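Local coordinates for protein salt-tolerant glutaminase (PDB 3AGD) that probably catalyses the hydrolysis of L-glutamine to L-glutamate and ammonium, as a member of the glutaminase family, at residues 23-26 against 30-33; 36-41 against 56-61; 155-160 against 187-192; 277-282 against 286-291. All coordinates share one frame; numbering follows the deposited sequence.

Contact 1: 23-26 against 30-33; sequences ETAQ and VLAE
Thr24 and Ala25, in the loop between helix 4-16 and the short helix 29-32, fold back on Leu31 and Ala32 at the end of that helix, closing a tight turn of chain beside the glutamate-binding site. One direct hydrogen bond joins the two segments: Thr24 OG1 donates to Ala32 O over 3.0 Å. The hydroxyl comes in steeply, with a C=O...donor angle of 104°, and stands above the carbonyl plane, so it does not lie along a lone pair. Thr24 carries OG1 between its own backbone N and carbonyl carbon (chi1 55°), which brings the hydroxyl round to the helix end and leaves CB 3.3 Å from the carbonyl O of Leu31. Next along the loop, the carbonyl of Ala25 faces the helix. Its O lies 3.4 Å from Ala32 CB and close to Ala32 N, but the angle there is too poor for a hydrogen bond. The Ala25 methyl adds an apolar patch, with CB 3.9 Å from both CB and CD1 of Leu31. Outward from here, Thr24 rests on Pro280 and Arg281, and the backbone of Glu23 is hydrogen-bonded to that of Leu282. Ala25 touches the glutamate-binding Val261 and Leu31 touches Ala262, while Val30 on helix 29-32 packs against helix 154-161 through Glu155, Thr156 and Ser159.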
loop_
_atom_site.group_PDB
_atom_site.type_symbol
_atom_site.label_atom_id
_atom_site.label_comp_id
_atom_site.label_asym_id
_atom_site.label_seq_id
_atom_site.Cartn_x
_atom_site.Cartn_y
_atom_site.Cartn_z
ATOM N N GLU A 23 -8.222 -0.179 -31.461
ATOM C CA GLU A 23 -7.386 0.081 -32.620
ATOM C C GLU A 23 -6.093 0.727 -32.172
ATOM O O GLU A 23 -6.027 1.339 -31.111
ATOM C CB GLU A 23 -8.107 0.997 -33.618
ATOM C CG GLU A 23 -8.458 2.359 -33.068
ATOM C CD GLU A 23 -9.015 3.305 -34.124
ATOM O OE1 GLU A 23 -9.416 4.428 -33.750
ATOM O OE2 GLU A 23 -9.048 2.934 -35.319
ATOM N N THR A 24 -5.062 0.576 -32.990
ATOM C CA THR A 24 -3.760 1.146 -32.695
ATOM C C THR A 24 -3.832 2.674 -32.726
ATOM O O THR A 24 -4.798 3.246 -33.237
ATOM C CB THR A 24 -2.733 0.665 -33.726
ATOM O OG1 THR A 24 -3.210 0.971 -35.043
ATOM C CG2 THR A 24 -2.528 -0.840 -33.610
ATOM N N ALA A 25 -2.814 3.329 -32.173
ATOM C CA ALA A 25 -2.763 4.788 -32.158
ATOM C C ALA A 25 -2.791 5.279 -33.605
ATOM O O ALA A 25 -1.881 4.994 -34.376
ATOM C CB ALA A 25 -1.489 5.258 -31.463
ATOM N N GLN A 26 -3.833 6.018 -33.967
ATOM C CA GLN A 26 -3.982 6.516 -35.334
ATOM C C GLN A 26 -3.269 7.832 -35.641
ATOM O O GLN A 26 -3.215 8.243 -36.801
ATOM C CB GLN A 26 -5.466 6.693 -35.668
ATOM C CG GLN A 26 -6.312 5.435 -35.591
ATOM C CD GLN A 26 -5.904 4.392 -36.608
ATOM O OE1 GLN A 26 -5.033 3.563 -36.351
ATOM N NE2 GLN A 26 -6.528 4.436 -37.779
ATOM N N VAL A 30 3.463 5.089 -38.053
ATOM C CA VAL A 30 4.360 4.088 -37.488
ATOM C C VAL A 30 3.606 3.237 -36.460
ATOM O O VAL A 30 3.790 2.021 -36.398
ATOM C CB VAL A 30 5.600 4.741 -36.830
ATOM C CG1 VAL A 30 5.180 5.632 -35.683
ATOM C CG2 VAL A 30 6.557 3.664 -36.351
ATOM N N LEU A 31 2.749 3.875 -35.667
ATOM C CA LEU A 31 1.971 3.161 -34.662
ATOM C C LEU A 31 0.660 2.669 -35.267
ATOM O O LEU A 31 0.186 1.579 -34.952
ATOM C CB LEU A 31 1.681 4.067 -33.460
ATOM C CG LEU A 31 2.885 4.506 -32.620
ATOM C CD1 LEU A 31 2.422 5.319 -31.410
ATOM C CD2 LEU A 31 3.647 3.276 -32.163
ATOM N N ALA A 32 0.086 3.477 -36.152
ATOM C CA ALA A 32 -1.165 3.124 -36.806
ATOM C C ALA A 32 -1.028 1.869 -37.669
ATOM O O ALA A 32 -1.979 1.103 -37.804
ATOM C CB ALA A 32 -1.647 4.290 -37.659
ATOM N N GLU A 33 0.155 1.662 -38.241
ATOM C CA GLU A 33 0.397 0.511 -39.110
ATOM C C GLU A 33 1.057 -0.669 -38.406
ATOM O O GLU A 33 1.326 -1.694 -39.033
ATOM C CB GLU A 33 1.276 0.921 -40.299
ATOM C CG GLU A 33 0.856 2.206 -41.001
ATOM C CD GLU A 33 -0.571 2.171 -41.509
ATOM O OE1 GLU A 33 -1.060 3.226 -41.971
ATOM O OE2 GLU A 33 -1.204 1.094 -41.450
#

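Contact 2: 36-41 against 56-61; sequences PDRFGI and ADVEFT
Arg38 reaches across to Val58 and lays one face of its guanidinium on the CG1 methyl. CZ is 3.5 Å from Val58 CG1, while NE and CD stand farther back; the 3.0 Å between Arg38 NH1 and Val58 CG1 is shorter than a comfortable contact and may partly reflect the limits of the model. Two features of the arginine put the group there: CG leaves anti to the carbonyl carbon (chi1 -67°), and the chain then bends at chi3 (-78°), turning the guanidinium broadside to the methyl. Val58 meets it with CG1 anti to its own backbone N (chi1 175°), and the two side chains cross at about a right angle. Both also touch Phe278, whose ring stacks with that of Phe60. The segments flank the beta hairpin of strands 40-44 and 50-54, which forms one edge of the five-stranded antiparallel sheet; 36-41 leads into it and 56-61 leaves it for the short strand 60-61. At the mouth of the hairpin the contact is backbone-led. Gly40, without a side chain, lets Ala56 N come to 3.8 Å from its CA, and the Ala56 methyl sits 3.5 Å from Ile41 O. Phe39 and Ile41 turn their side chains away from 56-61, onto helix 4-16.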
loop_
_atom_site.group_PDB
_atom_site.type_symbol
_atom_site.label_atom_id
_atom_site.label_comp_id
_atom_site.label_asym_id
_atom_site.label_seq_id
_atom_site.Cartn_x
_atom_site.Cartn_y
_atom_site.Cartn_z
ATOM N N PRO A 36 -1.018 -5.426 -35.189
ATOM C CA PRO A 36 -1.881 -5.457 -34.008
ATOM C C PRO A 36 -1.923 -6.816 -33.322
ATOM O O PRO A 36 -2.312 -6.923 -32.157
ATOM C CB PRO A 36 -3.235 -5.063 -34.577
ATOM C CG PRO A 36 -3.212 -5.749 -35.916
ATOM C CD PRO A 36 -1.821 -5.412 -36.427
ATOM N N ASP A 37 -1.506 -7.849 -34.047
ATOM C CA ASP A 37 -1.527 -9.210 -33.529
ATOM C C ASP A 37 -0.330 -9.555 -32.638
ATOM O O ASP A 37 0.408 -10.502 -32.913
ATOM C CB ASP A 37 -1.607 -10.198 -34.696
ATOM C CG ASP A 37 -1.996 -11.598 -34.254
ATOM O OD1 ASP A 37 -1.861 -12.537 -35.068
ATOM O OD2 ASP A 37 -2.444 -11.758 -33.097
ATOM N N ARG A 38 -0.137 -8.783 -31.574
ATOM C CA ARG A 38 0.956 -9.034 -30.642
ATOM C C ARG A 38 0.439 -8.859 -29.220
ATOM O O ARG A 38 -0.344 -7.950 -28.944
ATOM C CB ARG A 38 2.148 -8.109 -30.937
ATOM C CG ARG A 38 2.806 -8.431 -32.280
ATOM C CD ARG A 38 4.238 -7.932 -32.421
ATOM N NE ARG A 38 4.340 -6.500 -32.704
ATOM C CZ ARG A 38 5.444 -5.912 -33.163
ATOM N NH1 ARG A 38 6.536 -6.632 -33.396
ATOM N NH2 ARG A 38 5.462 -4.603 -33.384
ATOM N N PHE A 39 0.863 -9.748 -28.327
ATOM C CA PHE A 39 0.407 -9.719 -26.942
ATOM C C PHE A 39 1.424 -10.398 -26.025
ATOM O O PHE A 39 1.615 -11.613 -26.083
ATOM C CB PHE A 39 -0.952 -10.429 -26.857
ATOM C CG PHE A 39 -1.641 -10.308 -25.519
ATOM C CD1 PHE A 39 -1.239 -9.365 -24.580
ATOM C CD2 PHE A 39 -2.728 -11.125 -25.217
ATOM C CE1 PHE A 39 -1.906 -9.237 -23.364
ATOM C CE2 PHE A 39 -3.404 -11.004 -24.002
ATOM C CZ PHE A 39 -2.990 -10.056 -23.073
ATOM N N GLY A 40 2.077 -9.605 -25.183
ATOM C CA GLY A 40 3.065 -10.148 -24.272
ATOM C C GLY A 40 2.895 -9.637 -22.855
ATOM O O GLY A 40 2.306 -8.576 -22.630
ATOM N N ILE A 41 3.422 -10.390 -21.896
ATOM C CA ILE A 41 3.319 -10.021 -20.495
ATOM C C ILE A 41 4.522 -10.546 -19.714
ATOM O O ILE A 41 5.071 -11.597 -20.039
ATOM C CB ILE A 41 2.026 -10.597 -19.885
ATOM C CG1 ILE A 41 1.833 -10.073 -18.464
ATOM C CG2 ILE A 41 2.092 -12.118 -19.884
ATOM C CD1 ILE A 41 0.434 -10.298 -17.945
ATOM N N ALA A 56 6.707 -11.114 -25.046
ATOM C CA ALA A 56 7.285 -10.319 -23.973
ATOM C C ALA A 56 8.671 -9.771 -24.299
ATOM O O ALA A 56 9.261 -9.060 -23.487
ATOM C CB ALA A 56 7.343 -11.150 -22.698
ATOM N N ASP A 57 9.188 -10.088 -25.482
ATOM C CA ASP A 57 10.515 -9.625 -25.865
ATOM C C ASP A 57 10.517 -8.814 -27.162
ATOM O O ASP A 57 11.549 -8.672 -27.819
ATOM C CB ASP A 57 11.459 -10.821 -26.007
ATOM C CG ASP A 57 12.917 -10.426 -25.906
ATOM O OD1 ASP A 57 13.782 -11.263 -26.241
ATOM O OD2 ASP A 57 13.200 -9.284 -25.482
ATOM N N VAL A 58 9.355 -8.290 -27.530
ATOM C CA VAL A 58 9.222 -7.479 -28.733
ATOM C C VAL A 58 9.280 -6.015 -28.311
ATOM O O VAL A 58 8.499 -5.577 -27.464
ATOM C CB VAL A 58 7.880 -7.747 -29.435
ATOM C CG1 VAL A 58 7.717 -6.812 -30.613
ATOM C CG2 VAL A 58 7.819 -9.192 -29.898
ATOM N N GLU A 59 10.204 -5.263 -28.898
ATOM C CA GLU A 59 10.366 -3.860 -28.553
ATOM C C GLU A 59 9.264 -2.960 -29.086
ATOM O O GLU A 59 8.702 -3.201 -30.153
ATOM C CB GLU A 59 11.714 -3.336 -29.052
ATOM C CG GLU A 59 12.927 -4.012 -28.433
ATOM C CD GLU A 59 14.218 -3.261 -28.716
ATOM O OE1 GLU A 59 14.326 -2.647 -29.802
ATOM O OE2 GLU A 59 15.131 -3.291 -27.860
ATOM N N PHE A 60 8.966 -1.916 -28.322
ATOM C CA PHE A 60 7.961 -0.933 -28.698
ATOM C C PHE A 60 8.325 0.355 -27.969
ATOM O O PHE A 60 9.041 0.320 -26.969
ATOM C CB PHE A 60 6.559 -1.420 -28.295
ATOM C CG PHE A 60 6.442 -1.816 -26.847
ATOM C CD1 PHE A 60 6.283 -0.853 -25.858
ATOM C CD2 PHE A 60 6.523 -3.159 -26.471
ATOM C CE1 PHE A 60 6.209 -1.216 -24.510
ATOM C CE2 PHE A 60 6.451 -3.534 -25.133
ATOM C CZ PHE A 60 6.293 -2.563 -24.147
ATOM N N THR A 61 7.853 1.493 -28.464
ATOM C CA THR A 61 8.165 2.753 -27.804
ATOM C C THR A 61 7.369 2.851 -26.505
ATOM O O THR A 61 6.152 2.649 -26.481
ATOM C CB THR A 61 7.867 3.947 -28.723
ATOM O OG1 THR A 61 6.510 3.883 -29.180
ATOM C CG2 THR A 61 8.799 3.910 -29.926
#

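Contact 3: 155-160 against 187-192; sequences ETYESE and IVAGYV
The Tyr157 ring is met at its edges by oxygen: Ala189 O lies near the ring plane, 3.4 Å from CE1, and Glu158 OE2 of the tyrosine's own helix lies in plane by the CD2 and CE2 side. Trp154 makes an edge-to-face contact with the same ring. Tyr157 leaves its helix with CG anti to the backbone N (chi1 168°), which swings the phenol across to the other helix until OH is 3.6 Å from the Ala189 methyl. Val192 CG1 approaches the ring obliquely, 3.7 Å from CD1. That methyl is wedged between two residues, since it also rests against the aliphatic part of Glu160, 3.7 Å from CG. Helices 154-161 and 184-195 run roughly antiparallel here, at 141° with local axes 10.2 Å apart, and no direct hydrogen bond joins the two segments. Water supplies the polar links. One molecule donates both to Glu160 OE1 (2.7 Å) and to Val192 O (2.9 Å); another is hydrogen-bonded to Tyr157 OH and donates weakly to Ala189 O. Glu160 and Tyr191 both bind L-glutamate, and Tyr191 touches Ser64 and Asn167 of the same site. The helices carrying these two ligands thus meet through apolar packing, and the Glu160 carboxylate is linked to the facing helix by a water that spends both protons, with Tyr27 OH a weak further partner of OE1.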
loop_
_atom_site.group_PDB
_atom_site.type_symbol
_atom_site.label_atom_id
_atom_site.label_comp_id
_atom_site.label_asym_id
_atom_site.label_seq_id
_atom_site.Cartn_x
_atom_site.Cartn_y
_atom_site.Cartn_z
ATOM N N GLU A 155 12.513 6.717 -35.976
ATOM C CA GLU A 155 11.465 6.725 -36.986
ATOM C C GLU A 155 10.178 7.197 -36.306
ATOM O O GLU A 155 9.434 8.016 -36.852
ATOM C CB GLU A 155 11.272 5.322 -37.556
ATOM C CG GLU A 155 10.272 5.247 -38.695
ATOM C CD GLU A 155 10.109 3.835 -39.233
ATOM O OE1 GLU A 155 11.136 3.197 -39.546
ATOM O OE2 GLU A 155 8.957 3.365 -39.345
ATOM N N THR A 156 9.919 6.675 -35.110
ATOM C CA THR A 156 8.726 7.071 -34.368
ATOM C C THR A 156 8.860 8.544 -33.988
ATOM O O THR A 156 7.905 9.310 -34.109
ATOM C CB THR A 156 8.548 6.229 -33.088
ATOM O OG1 THR A 156 8.357 4.856 -33.448
ATOM C CG2 THR A 156 7.337 6.716 -32.286
ATOM N N TYR A 157 10.053 8.932 -33.544
ATOM C CA TYR A 157 10.327 10.312 -33.156
ATOM C C TYR A 157 9.994 11.299 -34.278
ATOM O O TYR A 157 9.197 12.219 -34.086
ATOM C CB TYR A 157 11.801 10.462 -32.775
ATOM C CG TYR A 157 12.274 11.892 -32.619
ATOM C CD1 TYR A 157 12.089 12.584 -31.420
ATOM C CD2 TYR A 157 12.926 12.550 -33.667
ATOM C CE1 TYR A 157 12.544 13.885 -31.264
ATOM C CE2 TYR A 157 13.385 13.855 -33.523
ATOM C CZ TYR A 157 13.191 14.515 -32.316
ATOM O OH TYR A 157 13.660 15.796 -32.155
ATOM N N GLU A 158 10.616 11.113 -35.440
ATOM C CA GLU A 158 10.378 11.999 -36.576
ATOM C C GLU A 158 8.892 12.037 -36.898
ATOM O O GLU A 158 8.310 13.099 -37.079
ATOM C CB GLU A 158 11.155 11.524 -37.809
ATOM C CG GLU A 158 12.672 11.544 -37.675
ATOM C CD GLU A 158 13.233 12.932 -37.385
ATOM O OE1 GLU A 158 12.539 13.933 -37.668
ATOM O OE2 GLU A 158 14.377 13.019 -36.885
ATOM N N SER A 159 8.281 10.864 -36.963
ATOM C CA SER A 159 6.862 10.762 -37.258
ATOM C C SER A 159 6.022 11.620 -36.301
ATOM O O SER A 159 5.196 12.424 -36.734
ATOM C CB SER A 159 6.433 9.298 -37.170
ATOM O OG SER A 159 5.068 9.138 -37.500
ATOM N N GLU A 160 6.237 11.458 -34.999
ATOM C CA GLU A 160 5.474 12.221 -34.020
ATOM C C GLU A 160 5.835 13.701 -33.991
ATOM O O GLU A 160 4.980 14.547 -33.728
ATOM C CB GLU A 160 5.636 11.613 -32.624
ATOM C CG GLU A 160 5.136 12.513 -31.507
ATOM C CD GLU A 160 4.834 11.760 -30.228
ATOM O OE1 GLU A 160 5.415 10.674 -30.011
ATOM O OE2 GLU A 160 4.017 12.265 -29.432
ATOM N N ILE A 187 11.869 21.590 -25.633
ATOM C CA ILE A 187 11.325 20.741 -24.585
ATOM C C ILE A 187 10.435 19.654 -25.170
ATOM O O ILE A 187 10.457 18.517 -24.714
ATOM C CB ILE A 187 10.547 21.579 -23.553
ATOM C CG1 ILE A 187 11.509 22.559 -22.876
ATOM C CG2 ILE A 187 9.911 20.674 -22.514
ATOM C CD1 ILE A 187 12.718 21.879 -22.217
ATOM N N VAL A 188 9.662 19.992 -26.193
ATOM C CA VAL A 188 8.802 18.999 -26.820
ATOM C C VAL A 188 9.649 17.936 -27.518
ATOM O O VAL A 188 9.329 16.749 -27.458
ATOM C CB VAL A 188 7.847 19.651 -27.841
ATOM C CG1 VAL A 188 7.205 18.591 -28.722
ATOM C CG2 VAL A 188 6.770 20.444 -27.101
ATOM N N ALA A 189 10.735 18.357 -28.165
ATOM C CA ALA A 189 11.606 17.418 -28.865
ATOM C C ALA A 189 12.204 16.401 -27.893
ATOM O O ALA A 189 12.282 15.212 -28.199
ATOM C CB ALA A 189 12.726 18.173 -29.599
ATOM N N GLY A 190 12.626 16.871 -26.724
ATOM C CA GLY A 190 13.198 15.975 -25.735
ATOM C C GLY A 190 12.163 15.009 -25.186
ATOM O O GLY A 190 12.439 13.827 -24.985
ATOM N N TYR A 191 10.961 15.509 -24.941
ATOM C CA TYR A 191 9.887 14.673 -24.421
ATOM C C TYR A 191 9.464 13.633 -25.461
ATOM O O TYR A 191 9.196 12.477 -25.128
ATOM C CB TYR A 191 8.693 15.545 -24.031
ATOM C CG TYR A 191 7.432 14.763 -23.741
ATOM C CD1 TYR A 191 7.327 13.966 -22.605
ATOM C CD2 TYR A 191 6.352 14.799 -24.622
ATOM C CE1 TYR A 191 6.179 13.219 -22.355
ATOM C CE2 TYR A 191 5.202 14.058 -24.384
ATOM C CZ TYR A 191 5.123 13.268 -23.252
ATOM O OH TYR A 191 4.003 12.501 -23.037
ATOM N N VAL A 192 9.401 14.038 -26.724
ATOM C CA VAL A 192 9.016 13.103 -27.772
ATOM C C VAL A 192 10.068 12.006 -27.918
ATOM O O VAL A 192 9.734 10.835 -28.099
ATOM C CB VAL A 192 8.821 13.816 -29.127
ATOM C CG1 VAL A 192 8.570 12.787 -30.228
ATOM C CG2 VAL A 192 7.632 14.777 -29.041
HETATM O O HOH W 1 15.309 15.358 -29.388
HETATM O O HOH W 2 7.696 9.300 -29.529
#

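Contact 4: 277-282 against 286-291; sequences VFSPRL and GNSARG
Ser288, the N-cap of helix 289-301, reaches back to the end of strand 273-278 and grips Ser279. Its CB lies 3.5 Å from Ser279 O; one atom farther out, OG is anti to the backbone N (chi1 171°). It donates to Ser279 O over 2.8 Å, in the carbonyl plane and on a lone pair, and it accepts from Gly291 N at 3.0 Å, the capping bond that satisfies an amide of the first helical turn; Gly263 O is a weak third partner. One hydroxyl thus ties the start of the helix to the chain leaving the strand. Beside it, Ala289 N donates to Arg281 O (3.0 Å, 161° at the hydrogen), again in the carbonyl plane. A water bridges the junction, donating to Arg281 O and accepting from Arg290 N; Ser279 OG is also close to it, though the placing of that hydroxyl is less certain. Leu282 forms a single backbone bridge with Ser288 and spreads its methyls along the returning chain, CD1 3.9 Å from Gly286 O and CD2 3.8 Å from Ser288 N. At the strand end, Val277 CG1 presses on Gly291 CA at 3.5 Å, closer than usual for two carbons, and the lack of a side chain on Gly291 leaves room for the capping hydroxyl of Ser288. Within the fold, Arg281 holds Asn20 O beyond helix 4-16, strand 273-278 lies between strands 40-44 and 264-269, and helix 289-301 packs on this sheet, Val277 touching Ala294.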
loop_
_atom_site.group_PDB
_atom_site.type_symbol
_atom_site.label_atom_id
_atom_site.label_comp_id
_atom_site.label_asym_id
_atom_site.label_seq_id
_atom_site.Cartn_x
_atom_site.Cartn_y
_atom_site.Cartn_z
ATOM N N VAL A 277 3.265 -5.044 -19.668
ATOM C CA VAL A 277 2.321 -5.690 -20.574
ATOM C C VAL A 277 2.385 -4.986 -21.925
ATOM O O VAL A 277 2.607 -3.775 -21.997
ATOM C CB VAL A 277 0.860 -5.618 -20.070
ATOM C CG1 VAL A 277 -0.013 -6.553 -20.909
ATOM C CG2 VAL A 277 0.779 -5.991 -18.609
ATOM N N PHE A 278 2.177 -5.743 -22.993
ATOM C CA PHE A 278 2.226 -5.178 -24.328
ATOM C C PHE A 278 1.135 -5.713 -25.244
ATOM O O PHE A 278 1.007 -6.924 -25.446
ATOM C CB PHE A 278 3.601 -5.448 -24.949
ATOM C CG PHE A 278 3.679 -5.146 -26.420
ATOM C CD1 PHE A 278 3.375 -3.876 -26.904
ATOM C CD2 PHE A 278 4.074 -6.134 -27.322
ATOM C CE1 PHE A 278 3.466 -3.590 -28.265
ATOM C CE2 PHE A 278 4.168 -5.860 -28.686
ATOM C CZ PHE A 278 3.865 -4.586 -29.161
ATOM N N SER A 279 0.346 -4.792 -25.788
ATOM C CA SER A 279 -0.723 -5.127 -26.717
ATOM C C SER A 279 -1.094 -3.828 -27.427
ATOM O O SER A 279 -1.763 -2.967 -26.859
ATOM C CB SER A 279 -1.930 -5.702 -25.974
ATOM O OG SER A 279 -2.897 -6.158 -26.899
ATOM N N PRO A 280 -0.659 -3.679 -28.689
ATOM C CA PRO A 280 -0.871 -2.523 -29.566
ATOM C C PRO A 280 -2.212 -1.789 -29.540
ATOM O O PRO A 280 -2.248 -0.576 -29.344
ATOM C CB PRO A 280 -0.554 -3.085 -30.948
ATOM C CG PRO A 280 0.525 -4.076 -30.653
ATOM C CD PRO A 280 -0.035 -4.784 -29.443
ATOM N N ARG A 281 -3.312 -2.504 -29.736
ATOM C CA ARG A 281 -4.611 -1.844 -29.772
ATOM C C ARG A 281 -5.059 -1.182 -28.477
ATOM O O ARG A 281 -4.952 -1.752 -27.390
ATOM C CB ARG A 281 -5.674 -2.810 -30.291
ATOM C CG ARG A 281 -5.527 -3.039 -31.780
ATOM C CD ARG A 281 -6.539 -4.023 -32.336
ATOM N NE ARG A 281 -6.422 -4.116 -33.789
ATOM C CZ ARG A 281 -6.983 -5.066 -34.528
ATOM N NH1 ARG A 281 -7.708 -6.011 -33.951
ATOM N NH2 ARG A 281 -6.803 -5.077 -35.841
ATOM N N LEU A 282 -5.573 0.035 -28.627
ATOM C CA LEU A 282 -6.026 0.847 -27.506
ATOM C C LEU A 282 -7.546 0.909 -27.376
ATOM O O LEU A 282 -8.274 0.743 -28.352
ATOM C CB LEU A 282 -5.489 2.272 -27.666
ATOM C CG LEU A 282 -4.018 2.433 -28.078
ATOM C CD1 LEU A 282 -3.724 3.900 -28.339
ATOM C CD2 LEU A 282 -3.099 1.886 -26.991
ATOM N N GLY A 286 -7.640 5.509 -24.805
ATOM C CA GLY A 286 -6.246 5.547 -25.209
ATOM C C GLY A 286 -5.274 4.652 -24.455
ATOM O O GLY A 286 -4.065 4.850 -24.551
ATOM N N ASN A 287 -5.778 3.686 -23.693
ATOM C CA ASN A 287 -4.894 2.765 -22.973
ATOM C C ASN A 287 -4.927 1.415 -23.689
ATOM O O ASN A 287 -5.894 1.098 -24.386
ATOM C CB ASN A 287 -5.353 2.560 -21.524
ATOM C CG ASN A 287 -5.181 3.802 -20.662
ATOM O OD1 ASN A 287 -4.144 4.465 -20.701
ATOM N ND2 ASN A 287 -6.198 4.111 -19.862
ATOM N N SER A 288 -3.878 0.618 -23.524
ATOM C CA SER A 288 -3.850 -0.697 -24.153
ATOM C C SER A 288 -5.054 -1.490 -23.649
ATOM O O SER A 288 -5.193 -1.718 -22.446
ATOM C CB SER A 288 -2.567 -1.436 -23.786
ATOM O OG SER A 288 -2.635 -2.779 -24.221
ATOM N N ALA A 289 -5.922 -1.903 -24.569
ATOM C CA ALA A 289 -7.119 -2.654 -24.207
ATOM C C ALA A 289 -6.827 -3.952 -23.456
ATOM O O ALA A 289 -7.321 -4.151 -22.346
ATOM C CB ALA A 289 -7.948 -2.944 -25.449
ATOM N N ARG A 290 -6.035 -4.839 -24.052
ATOM C CA ARG A 290 -5.709 -6.108 -23.397
ATOM C C ARG A 290 -4.694 -5.903 -22.284
ATOM O O ARG A 290 -4.647 -6.682 -21.336
ATOM C CB ARG A 290 -5.109 -7.101 -24.382
ATOM C CG ARG A 290 -5.996 -7.571 -25.500
ATOM C CD ARG A 290 -5.074 -7.846 -26.664
ATOM N NE ARG A 290 -5.472 -8.967 -27.490
ATOM C CZ ARG A 290 -4.781 -9.369 -28.550
ATOM N NH1 ARG A 290 -3.667 -8.731 -28.898
ATOM N NH2 ARG A 290 -5.199 -10.408 -29.254
ATOM N N GLY A 291 -3.857 -4.881 -22.430
ATOM C CA GLY A 291 -2.853 -4.596 -21.420
ATOM C C GLY A 291 -3.514 -4.234 -20.108
ATOM O O GLY A 291 -3.095 -4.675 -19.039
HETATM O O HOH W 3 -4.819 -4.443 -26.890
#

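The four contacts follow one another along the chain, each closing before the next opens, and all belong to the glutaminase region. Contacts 2 and 4, centres about 10 Å apart, share the five-stranded sheet, in which strands 40-44 and 273-278 are neighbours joined by a backbone bond between Gly40 and Phe278. Contact 1 lies about 11 Å from contact 4, centre to centre, linked by Glu23 and Leu282. Helix 29-32 connects contact 1 to contact 3, about 16 Å away between centres, whereas contacts 3 and 4 do not touch. In space, rather than along the chain, the contacts run from the sheet through contact 1 to the helices carrying Glu160 and Tyr191, with glutamate-binding Val261 beside contacts 1 and 4.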